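Local coordinates for predicted metal-dependent hydrolase of the TIM-barrel fold (Lactobacillus casei, PDB 2QPX), which probably acts as a zinc-dependent hydrolase of the amidohydrolase superfamily, binding two zinc ions in its TIM-barrel, though its substrate is unknown, at residues Gly230-Leu244 with Leu262-Leu275. Residues are numbered along the deposited sequence; the frame is centred on the assembly and turned at random.
Sequences GYGDADTDMYLGNPL and LLHCYPYHREAGYL. With EDO (1,2-ethanediol), chain N.
The phenol ring of Tyr-268 lies between Asn-242 on one face and its own neighbour Pro-267 on the other. CA of Asn-242 stands 3.7 Å from the ring centroid, 9° off the normal, a CH-pi contact; with CG anti to the backbone N (chi1 -175°), the Asn-242 amide folds back over CD1 and CE1, its plane 23° from that of the ring. At the ring's far end, Tyr-268 OH donates to Met-238 O at 2.8 Å from above the carbonyl plane, while Gly-241 N binds the same oxygen from the opposite face. SE of selenomethionine Met-238 touches CD of Pro-267 at 3.7 Å. At the ring's root, CD of Pro-243 presses on CB of Tyr-268 at 3.4 Å; CB of Pro-243 reaches CD1 of both Leu-262 and Leu-275. Leu-244 crosses Glu-271 at about a right angle, CD1 against CG at 3.8 Å, and a water joins ND2 of Asn-242 to OE2 of Glu-271. Near the metals, Tyr-231 N gives a nearly straight 2.8 Å bond to Tyr-266 O, the carbonyl of the cis peptide before Pro-267, two residues after zinc ligand His-264. With a phenylalanine at Tyr-268, Met-238 O would lose its hydroxyl donor and the 238-241 turn would probably be less firmly held. The loop after strand 225-229 is thus fastened to the next strand, turn and helix of the barrel by Pro-243 and Leu-244 packing on Leu-262, Glu-271 and Leu-275, by the Tyr-231 bond near the zinc site, and by the Tyr-268 hydroxyl further out.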
loop_
_atom_site.group_PDB
_atom_site.type_symbol
_atom_site.label_atom_id
_atom_site.label_comp_id
_atom_site.label_asym_id
_atom_site.label_seq_id
_atom_site.Cartn_x
_atom_site.Cartn_y
_atom_site.Cartn_z
ATOM N N GLY A 230 8.906 -4.925 -8.753
ATOM C CA GLY A 230 8.951 -3.730 -7.903
ATOM C C GLY A 230 10.260 -2.947 -8.004
ATOM O O GLY A 230 10.818 -2.812 -9.098
ATOM N N TYR A 231 10.732 -2.446 -6.847
ATOM C CA TYR A 231 11.959 -1.630 -6.639
ATOM C C TYR A 231 12.993 -1.726 -7.757
ATOM O O TYR A 231 13.713 -2.678 -7.847
ATOM C CB TYR A 231 12.540 -1.962 -5.249
ATOM C CG TYR A 231 13.658 -1.079 -4.670
ATOM C CD1 TYR A 231 14.071 0.103 -5.271
ATOM C CD2 TYR A 231 14.317 -1.495 -3.543
ATOM C CE1 TYR A 231 15.088 0.872 -4.727
ATOM C CE2 TYR A 231 15.355 -0.755 -2.995
ATOM C CZ TYR A 231 15.742 0.424 -3.589
ATOM O OH TYR A 231 16.765 1.210 -3.056
ATOM N N GLY A 232 13.051 -0.682 -8.584
ATOM C CA GLY A 232 13.998 -0.595 -9.699
ATOM C C GLY A 232 14.643 0.776 -9.792
ATOM O O GLY A 232 14.529 1.591 -8.890
ATOM N N ASP A 233 15.347 1.028 -10.886
ATOM C CA ASP A 233 15.958 2.338 -11.111
ATOM C C ASP A 233 14.990 3.380 -11.712
ATOM O O ASP A 233 13.821 3.094 -11.963
ATOM C CB ASP A 233 17.268 2.212 -11.946
ATOM C CG ASP A 233 17.034 1.814 -13.383
ATOM O OD1 ASP A 233 15.916 1.973 -13.899
ATOM O OD2 ASP A 233 18.014 1.344 -14.008
ATOM N N ALA A 234 15.472 4.606 -11.922
ATOM C CA ALA A 234 14.617 5.724 -12.386
ATOM C C ALA A 234 14.073 5.498 -13.795
ATOM O O ALA A 234 13.094 6.132 -14.192
ATOM C CB ALA A 234 15.400 7.075 -12.319
ATOM N N ASP A 235 14.713 4.606 -14.542
ATOM C CA ASP A 235 14.188 4.210 -15.870
ATOM C C ASP A 235 13.205 3.035 -15.839
ATOM O O ASP A 235 12.697 2.645 -16.899
ATOM C CB ASP A 235 15.353 3.874 -16.813
ATOM C CG ASP A 235 16.092 5.125 -17.303
ATOM O OD1 ASP A 235 15.479 6.211 -17.472
ATOM O OD2 ASP A 235 17.309 5.007 -17.523
ATOM N N THR A 236 12.970 2.454 -14.662
ATOM C CA THR A 236 11.968 1.402 -14.483
ATOM C C THR A 236 10.633 2.116 -14.227
ATOM O O THR A 236 10.545 3.086 -13.451
ATOM C CB THR A 236 12.301 0.509 -13.299
ATOM O OG1 THR A 236 13.586 -0.139 -13.496
ATOM C CG2 THR A 236 11.225 -0.562 -13.083
ATOM N N ASP A 237 9.572 1.649 -14.854
ATOM C CA ASP A 237 8.259 2.186 -14.551
ATOM C C ASP A 237 7.660 1.320 -13.430
ATOM O O ASP A 237 7.115 0.250 -13.701
ATOM C CB ASP A 237 7.434 2.226 -15.821
ATOM C CG ASP A 237 6.097 2.868 -15.624
ATOM O OD1 ASP A 237 5.742 3.152 -14.455
ATOM O OD2 ASP A 237 5.376 3.020 -16.656
HETATM N N MSE A 238 7.791 1.792 -12.173
HETATM C CA MSE A 238 7.394 0.990 -11.000
HETATM C C MSE A 238 5.875 0.790 -11.029
HETATM O O MSE A 238 5.360 -0.176 -10.409
HETATM C CB MSE A 238 7.905 1.623 -9.655
HETATM C CG MSE A 238 7.449 0.921 -8.311
HETATM SE SE MSE A 238 7.759 1.928 -6.588
HETATM C CE MSE A 238 9.562 1.343 -6.044
ATOM N N TYR A 239 5.164 1.641 -11.748
ATOM C CA TYR A 239 3.697 1.496 -11.839
ATOM C C TYR A 239 3.289 0.207 -12.522
ATOM O O TYR A 239 2.231 -0.357 -12.213
ATOM C CB TYR A 239 3.090 2.735 -12.534
ATOM C CG TYR A 239 1.627 2.942 -12.352
ATOM C CD1 TYR A 239 1.141 3.590 -11.217
ATOM C CD2 TYR A 239 0.719 2.523 -13.326
ATOM C CE1 TYR A 239 -0.226 3.788 -11.038
ATOM C CE2 TYR A 239 -0.654 2.739 -13.166
ATOM C CZ TYR A 239 -1.113 3.368 -12.009
ATOM O OH TYR A 239 -2.478 3.560 -11.837
ATOM N N LEU A 240 4.143 -0.266 -13.434
ATOM C CA LEU A 240 3.915 -1.500 -14.190
ATOM C C LEU A 240 4.546 -2.704 -13.537
ATOM O O LEU A 240 4.577 -3.807 -14.115
ATOM C CB LEU A 240 4.494 -1.336 -15.616
ATOM C CG LEU A 240 3.788 -0.251 -16.435
ATOM C CD1 LEU A 240 4.374 -0.218 -17.860
ATOM C CD2 LEU A 240 2.284 -0.486 -16.476
ATOM N N GLY A 241 5.109 -2.515 -12.353
ATOM C CA GLY A 241 5.802 -3.589 -11.655
ATOM C C GLY A 241 4.949 -4.310 -10.631
ATOM O O GLY A 241 5.499 -5.057 -9.816
ATOM N N ASN A 242 3.647 -4.007 -10.597
ATOM C CA ASN A 242 2.713 -4.646 -9.668
ATOM C C ASN A 242 2.499 -6.093 -10.163
ATOM O O ASN A 242 1.992 -6.317 -11.267
ATOM C CB ASN A 242 1.385 -3.875 -9.627
ATOM C CG ASN A 242 0.405 -4.411 -8.592
ATOM O OD1 ASN A 242 0.389 -5.612 -8.272
ATOM N ND2 ASN A 242 -0.451 -3.507 -8.068
ATOM N N PRO A 243 2.853 -7.098 -9.346
ATOM C CA PRO A 243 2.789 -8.457 -9.850
ATOM C C PRO A 243 1.374 -9.006 -10.071
ATOM O O PRO A 243 1.235 -10.033 -10.740
ATOM C CB PRO A 243 3.529 -9.245 -8.772
ATOM C CG PRO A 243 3.278 -8.485 -7.523
ATOM C CD PRO A 243 3.324 -7.043 -7.961
ATOM N N LEU A 244 0.341 -8.308 -9.592
ATOM C CA LEU A 244 -1.033 -8.661 -9.972
ATOM C C LEU A 244 -1.196 -8.603 -11.496
ATOM O O LEU A 244 -2.045 -9.307 -12.047
ATOM C CB LEU A 244 -2.047 -7.736 -9.311
ATOM C CG LEU A 244 -2.116 -7.711 -7.781
ATOM C CD1 LEU A 244 -3.164 -6.716 -7.279
ATOM C CD2 LEU A 244 -2.339 -9.142 -7.229
ATOM N N LEU A 262 9.118 -14.530 -7.529
ATOM C CA LEU A 262 8.976 -13.072 -7.571
ATOM C C LEU A 262 10.022 -12.432 -6.664
ATOM O O LEU A 262 9.938 -12.571 -5.431
ATOM C CB LEU A 262 7.569 -12.640 -7.154
ATOM C CG LEU A 262 6.394 -13.263 -7.905
ATOM C CD1 LEU A 262 5.051 -12.681 -7.380
ATOM C CD2 LEU A 262 6.568 -13.160 -9.470
ATOM N N LEU A 263 10.999 -11.771 -7.283
ATOM C CA LEU A 263 12.131 -11.177 -6.556
ATOM C C LEU A 263 11.812 -9.759 -6.092
ATOM O O LEU A 263 11.223 -8.969 -6.857
ATOM C CB LEU A 263 13.349 -11.113 -7.471
ATOM C CG LEU A 263 13.797 -12.361 -8.200
ATOM C CD1 LEU A 263 14.927 -11.979 -9.193
ATOM C CD2 LEU A 263 14.190 -13.520 -7.250
ATOM N N HIS A 264 12.176 -9.456 -4.835
ATOM C CA HIS A 264 12.157 -8.081 -4.248
ATOM C C HIS A 264 10.793 -7.619 -3.802
ATOM O O HIS A 264 10.571 -7.332 -2.606
ATOM C CB HIS A 264 12.742 -6.988 -5.169
ATOM C CG HIS A 264 13.809 -7.464 -6.054
ATOM N ND1 HIS A 264 14.890 -8.194 -5.607
ATOM C CD2 HIS A 264 13.994 -7.288 -7.379
ATOM C CE1 HIS A 264 15.671 -8.489 -6.632
ATOM N NE2 HIS A 264 15.156 -7.937 -7.722
ATOM N N CYS A 265 9.886 -7.545 -4.771
ATOM C CA CYS A 265 8.457 -7.289 -4.637
ATOM C C CYS A 265 8.080 -5.916 -4.180
ATOM O O CYS A 265 7.160 -5.322 -4.720
ATOM C CB CYS A 265 7.806 -8.344 -3.766
ATOM S SG CYS A 265 7.983 -10.007 -4.443
ATOM N N TYR A 266 8.743 -5.434 -3.152
ATOM C CA TYR A 266 8.446 -4.094 -2.578
ATOM C C TYR A 266 8.273 -3.022 -3.652
ATOM O O TYR A 266 9.141 -2.908 -4.543
ATOM C CB TYR A 266 9.596 -3.717 -1.669
ATOM C CG TYR A 266 9.474 -2.369 -0.947
ATOM C CD1 TYR A 266 9.918 -1.197 -1.554
ATOM C CD2 TYR A 266 8.920 -2.277 0.307
ATOM C CE1 TYR A 266 9.792 0.033 -0.915
ATOM C CE2 TYR A 266 8.824 -1.064 0.979
ATOM C CZ TYR A 266 9.264 0.082 0.361
ATOM O OH TYR A 266 9.176 1.284 1.023
ATOM N N PRO A 267 7.218 -2.173 -3.562
ATOM C CA PRO A 267 6.234 -2.038 -2.489
ATOM C C PRO A 267 5.029 -2.960 -2.571
ATOM O O PRO A 267 4.081 -2.745 -1.846
ATOM C CB PRO A 267 5.813 -0.562 -2.619
ATOM C CG PRO A 267 5.814 -0.391 -4.028
ATOM C CD PRO A 267 7.056 -1.105 -4.544
ATOM N N TYR A 268 5.112 -3.973 -3.452
ATOM C CA TYR A 268 3.989 -4.868 -3.772
ATOM C C TYR A 268 4.144 -6.243 -3.130
ATOM O O TYR A 268 3.664 -7.256 -3.635
ATOM C CB TYR A 268 3.875 -5.015 -5.269
ATOM C CG TYR A 268 3.799 -3.726 -6.040
ATOM C CD1 TYR A 268 2.686 -2.920 -5.983
ATOM C CD2 TYR A 268 4.841 -3.355 -6.876
ATOM C CE1 TYR A 268 2.608 -1.744 -6.711
ATOM C CE2 TYR A 268 4.770 -2.157 -7.632
ATOM C CZ TYR A 268 3.658 -1.364 -7.520
ATOM O OH TYR A 268 3.573 -0.188 -8.248
ATOM N N HIS A 269 4.798 -6.270 -1.980
ATOM C CA HIS A 269 4.984 -7.507 -1.227
ATOM C C HIS A 269 3.686 -8.114 -0.672
ATOM O O HIS A 269 3.590 -9.343 -0.631
ATOM C CB HIS A 269 6.058 -7.304 -0.155
ATOM C CG HIS A 269 5.802 -6.123 0.706
ATOM N ND1 HIS A 269 6.014 -4.832 0.275
ATOM C CD2 HIS A 269 5.215 -6.032 1.933
ATOM C CE1 HIS A 269 5.601 -3.998 1.221
ATOM N NE2 HIS A 269 5.133 -4.706 2.248
ATOM N N ARG A 270 2.675 -7.322 -0.317
ATOM C CA ARG A 270 1.390 -7.912 0.086
ATOM C C ARG A 270 0.752 -8.603 -1.124
ATOM O O ARG A 270 0.129 -9.631 -1.018
ATOM C CB ARG A 270 0.417 -6.883 0.683
ATOM C CG ARG A 270 0.689 -6.513 2.143
ATOM C CD ARG A 270 -0.329 -5.482 2.709
ATOM N NE ARG A 270 -0.291 -5.422 4.192
ATOM C CZ ARG A 270 -0.598 -4.358 4.929
ATOM N NH1 ARG A 270 -0.847 -3.180 4.368
ATOM N NH2 ARG A 270 -0.599 -4.451 6.246
ATOM N N GLU A 271 0.900 -8.006 -2.286
ATOM C CA GLU A 271 0.337 -8.573 -3.507
ATOM C C GLU A 271 1.031 -9.892 -3.820
ATOM O O GLU A 271 0.369 -10.877 -4.168
ATOM C CB GLU A 271 0.422 -7.570 -4.681
ATOM C CG GLU A 271 -0.502 -6.358 -4.615
ATOM C CD GLU A 271 -0.062 -5.235 -3.706
ATOM O OE1 GLU A 271 0.989 -5.284 -3.053
ATOM O OE2 GLU A 271 -0.836 -4.243 -3.651
ATOM N N ALA A 272 2.358 -9.925 -3.711
ATOM C CA ALA A 272 3.117 -11.136 -3.968
ATOM C C ALA A 272 2.722 -12.255 -3.010
ATOM O O ALA A 272 2.534 -13.364 -3.437
ATOM C CB ALA A 272 4.637 -10.858 -3.851
ATOM N N GLY A 273 2.571 -11.952 -1.723
ATOM C CA GLY A 273 2.181 -12.955 -0.742
ATOM C C GLY A 273 0.775 -13.471 -0.967
ATOM O O GLY A 273 0.510 -14.669 -0.812
ATOM N N TYR A 274 -0.133 -12.571 -1.323
ATOM C CA TYR A 274 -1.473 -12.960 -1.771
ATOM C C TYR A 274 -1.386 -13.947 -2.937
ATOM O O TYR A 274 -2.014 -15.023 -2.903
ATOM C CB TYR A 274 -2.330 -11.727 -2.120
ATOM C CG TYR A 274 -3.522 -12.127 -2.950
ATOM C CD1 TYR A 274 -4.581 -12.794 -2.382
ATOM C CD2 TYR A 274 -3.499 -11.959 -4.334
ATOM C CE1 TYR A 274 -5.621 -13.270 -3.186
ATOM C CE2 TYR A 274 -4.530 -12.401 -5.130
ATOM C CZ TYR A 274 -5.581 -13.046 -4.558
ATOM O OH TYR A 274 -6.604 -13.512 -5.357
ATOM N N LEU A 275 -0.618 -13.602 -3.972
ATOM C CA LEU A 275 -0.483 -14.489 -5.117
ATOM C C LEU A 275 0.060 -15.878 -4.724
ATOM O O LEU A 275 -0.425 -16.893 -5.203
ATOM C CB LEU A 275 0.362 -13.879 -6.221
ATOM C CG LEU A 275 -0.235 -12.665 -6.903
ATOM C CD1 LEU A 275 0.886 -11.991 -7.712
ATOM C CD2 LEU A 275 -1.418 -13.087 -7.798
HETATM C C1 EDO N . 2.458 4.247 -16.723
HETATM O O1 EDO N . 2.486 2.863 -16.395
HETATM C C2 EDO N . 2.630 5.067 -15.450
HETATM O O2 EDO N . 3.865 5.785 -15.446
HETATM O O HOH W 1 -2.424 -3.519 -5.784
#